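Local coordinates for polyketide synthase PksR (Bacillus subtilis, PDB 4U3V), which takes part in intermediate steps of the synthesis of the antibiotic polyketide bacillaene, the piece here being its double-hotdog enoyl-isomerase domain, at residues A[50-55]-A[86-91]. Sequence-based numbering, arbitrary orientation.
Sequences ERVLVG and PIVIKQ
The carboxylate of Glu50 presents one face to Val88: CG2 of Val88 lies 3.8 Å from CD of Glu50 and at similar range from both oxygens, which places the methyl over the flat group and not at its rim. The other branch, CG1, set anti to its own backbone N (chi1 176°), turns to CB of Glu50 at 3.7 Å. The second flat group, the guanidinium of Arg51, is carried away from 86-91 by an extended chain; Tyr37 receives it through a cation-pi contact and a hydrogen bond from NH1 to the backbone O.

Backbone bonds fix the register. Ile89 N donates to Arg51 O (2.9 Å), and Leu53 N to Ile87 O (2.8 Å, 163° at the hydrogen), flanking the non-hydrogen-bonded pair Val52 and Val88. Beyond each bond a water bridges the chains, one accepting from Arg51 N and donating to Ile89 O, the other accepting from Ile87 N and donating to Leu53 O; direct pairing is thus confined to the middle.

Leu53 and Ile87 run side by side, CD2 of Leu53 4.1 Å from CD1 of Ile87, and both reach strand 94-102, at Leu97 and Ile95 respectively. The arrangement is a short, water-flanked antiparallel pairing at one edge of a small sheet, which continues through 45-47 to 166-167 and so links the two predicted halves of the double-hotdog fold.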
loop_
_atom_site.group_PDB
_atom_site.type_symbol
_atom_site.label_atom_id
_atom_site.label_comp_id
_atom_site.label_asym_id
_atom_site.label_seq_id
_atom_site.Cartn_x
_atom_site.Cartn_y
_atom_site.Cartn_z
ATOM N N GLU A 50 -11.440 0.113 16.693
ATOM C CA GLU A 50 -12.319 -0.433 15.654
ATOM C C GLU A 50 -11.501 -1.274 14.670
ATOM O O GLU A 50 -10.313 -1.005 14.472
ATOM C CB GLU A 50 -13.030 0.694 14.900
ATOM C CG GLU A 50 -13.503 1.854 15.774
ATOM C CD GLU A 50 -13.793 3.121 14.979
ATOM O OE1 GLU A 50 -12.877 3.625 14.285
ATOM O OE2 GLU A 50 -14.930 3.639 15.074
ATOM N N ARG A 51 -12.160 -2.199 13.973
ATOM C CA ARG A 51 -11.528 -2.846 12.801
ATOM C C ARG A 51 -11.669 -1.972 11.560
ATOM O O ARG A 51 -12.780 -1.724 11.104
ATOM C CB ARG A 51 -12.123 -4.221 12.621
ATOM C CG ARG A 51 -11.894 -5.059 13.875
ATOM C CD ARG A 51 -11.912 -6.541 13.621
ATOM N NE ARG A 51 -12.028 -7.276 14.890
ATOM C CZ ARG A 51 -12.334 -8.568 14.998
ATOM N NH1 ARG A 51 -12.582 -9.308 13.917
ATOM N NH2 ARG A 51 -12.391 -9.137 16.199
ATOM N N VAL A 52 -10.569 -1.353 11.133
ATOM C CA VAL A 52 -10.597 -0.369 10.058
ATOM C C VAL A 52 -9.887 -0.982 8.854
ATOM O O VAL A 52 -8.793 -1.524 9.003
ATOM C CB VAL A 52 -9.818 0.892 10.478
ATOM C CG1 VAL A 52 -9.633 1.849 9.303
ATOM C CG2 VAL A 52 -10.484 1.571 11.680
ATOM N N LEU A 53 -10.540 -1.026 7.690
ATOM C CA LEU A 53 -9.898 -1.693 6.547
ATOM C C LEU A 53 -8.581 -0.975 6.234
ATOM O O LEU A 53 -8.539 0.265 6.171
ATOM C CB LEU A 53 -10.839 -1.640 5.329
ATOM C CG LEU A 53 -10.454 -2.517 4.136
ATOM C CD1 LEU A 53 -10.539 -3.984 4.535
ATOM C CD2 LEU A 53 -11.432 -2.225 3.005
ATOM N N VAL A 54 -7.494 -1.740 6.028
ATOM C CA VAL A 54 -6.212 -1.082 5.837
ATOM C C VAL A 54 -6.234 -0.250 4.549
ATOM O O VAL A 54 -6.778 -0.684 3.520
ATOM C CB VAL A 54 -5.027 -2.068 5.816
ATOM C CG1 VAL A 54 -4.784 -2.655 7.198
ATOM C CG2 VAL A 54 -5.248 -3.149 4.769
ATOM N N GLY A 55 -5.642 0.940 4.603
ATOM C CA GLY A 55 -5.597 1.828 3.422
ATOM C C GLY A 55 -4.878 1.229 2.206
ATOM O O GLY A 55 -5.192 1.557 1.058
ATOM N N PRO A 86 -12.109 6.453 6.138
ATOM C CA PRO A 86 -11.781 5.105 6.600
ATOM C C PRO A 86 -13.029 4.234 6.598
ATOM O O PRO A 86 -14.147 4.740 6.785
ATOM C CB PRO A 86 -11.295 5.320 8.031
ATOM C CG PRO A 86 -11.834 6.666 8.439
ATOM C CD PRO A 86 -11.988 7.479 7.194
ATOM N N ILE A 87 -12.845 2.940 6.383
ATOM C CA ILE A 87 -13.949 2.010 6.450
ATOM C C ILE A 87 -13.864 1.196 7.715
ATOM O O ILE A 87 -12.957 0.383 7.873
ATOM C CB ILE A 87 -13.945 1.064 5.259
ATOM C CG1 ILE A 87 -14.043 1.859 3.954
ATOM C CG2 ILE A 87 -15.052 0.035 5.385
ATOM C CD1 ILE A 87 -14.022 0.959 2.737
ATOM N N VAL A 88 -14.863 1.351 8.587
ATOM C CA VAL A 88 -14.924 0.553 9.825
ATOM C C VAL A 88 -15.863 -0.627 9.635
ATOM O O VAL A 88 -16.973 -0.472 9.125
ATOM C CB VAL A 88 -15.504 1.365 10.996
ATOM C CG1 VAL A 88 -15.645 0.471 12.224
ATOM C CG2 VAL A 88 -14.668 2.595 11.284
ATOM N N ILE A 89 -15.438 -1.806 10.051
ATOM C CA ILE A 89 -16.248 -2.981 9.896
ATOM C C ILE A 89 -16.676 -3.426 11.282
ATOM O O ILE A 89 -15.829 -3.590 12.167
ATOM C CB ILE A 89 -15.428 -4.095 9.262
ATOM C CG1 ILE A 89 -14.814 -3.554 7.946
ATOM C CG2 ILE A 89 -16.269 -5.323 8.986
ATOM C CD1 ILE A 89 -14.347 -4.634 7.015
ATOM N N LYS A 90 -17.989 -3.468 11.501
ATOM C CA LYS A 90 -18.494 -3.853 12.823
ATOM C C LYS A 90 -18.830 -5.319 12.865
ATOM O O LYS A 90 -18.951 -5.971 11.844
ATOM C CB LYS A 90 -19.720 -3.023 13.209
ATOM C CG LYS A 90 -19.449 -1.537 13.270
ATOM C CD LYS A 90 -20.708 -0.738 13.518
ATOM C CE LYS A 90 -20.361 0.722 13.747
ATOM N NZ LYS A 90 -19.105 0.896 14.536
ATOM N N GLN A 91 -18.968 -5.849 14.075
ATOM C CA GLN A 91 -19.311 -7.223 14.262
ATOM C C GLN A 91 -20.502 -7.650 13.405
ATOM O O GLN A 91 -21.476 -6.917 13.275
ATOM C CB GLN A 91 -19.663 -7.436 15.746
ATOM C CG GLN A 91 -19.714 -8.907 16.115
ATOM C CD GLN A 91 -20.103 -9.048 17.563
ATOM O OE1 GLN A 91 -19.926 -8.100 18.319
ATOM N NE2 GLN A 91 -20.709 -10.188 17.936
HETATM O O HOH W 1 -15.003 -2.550 14.387
HETATM O O HOH W 2 -10.159 2.212 5.480
#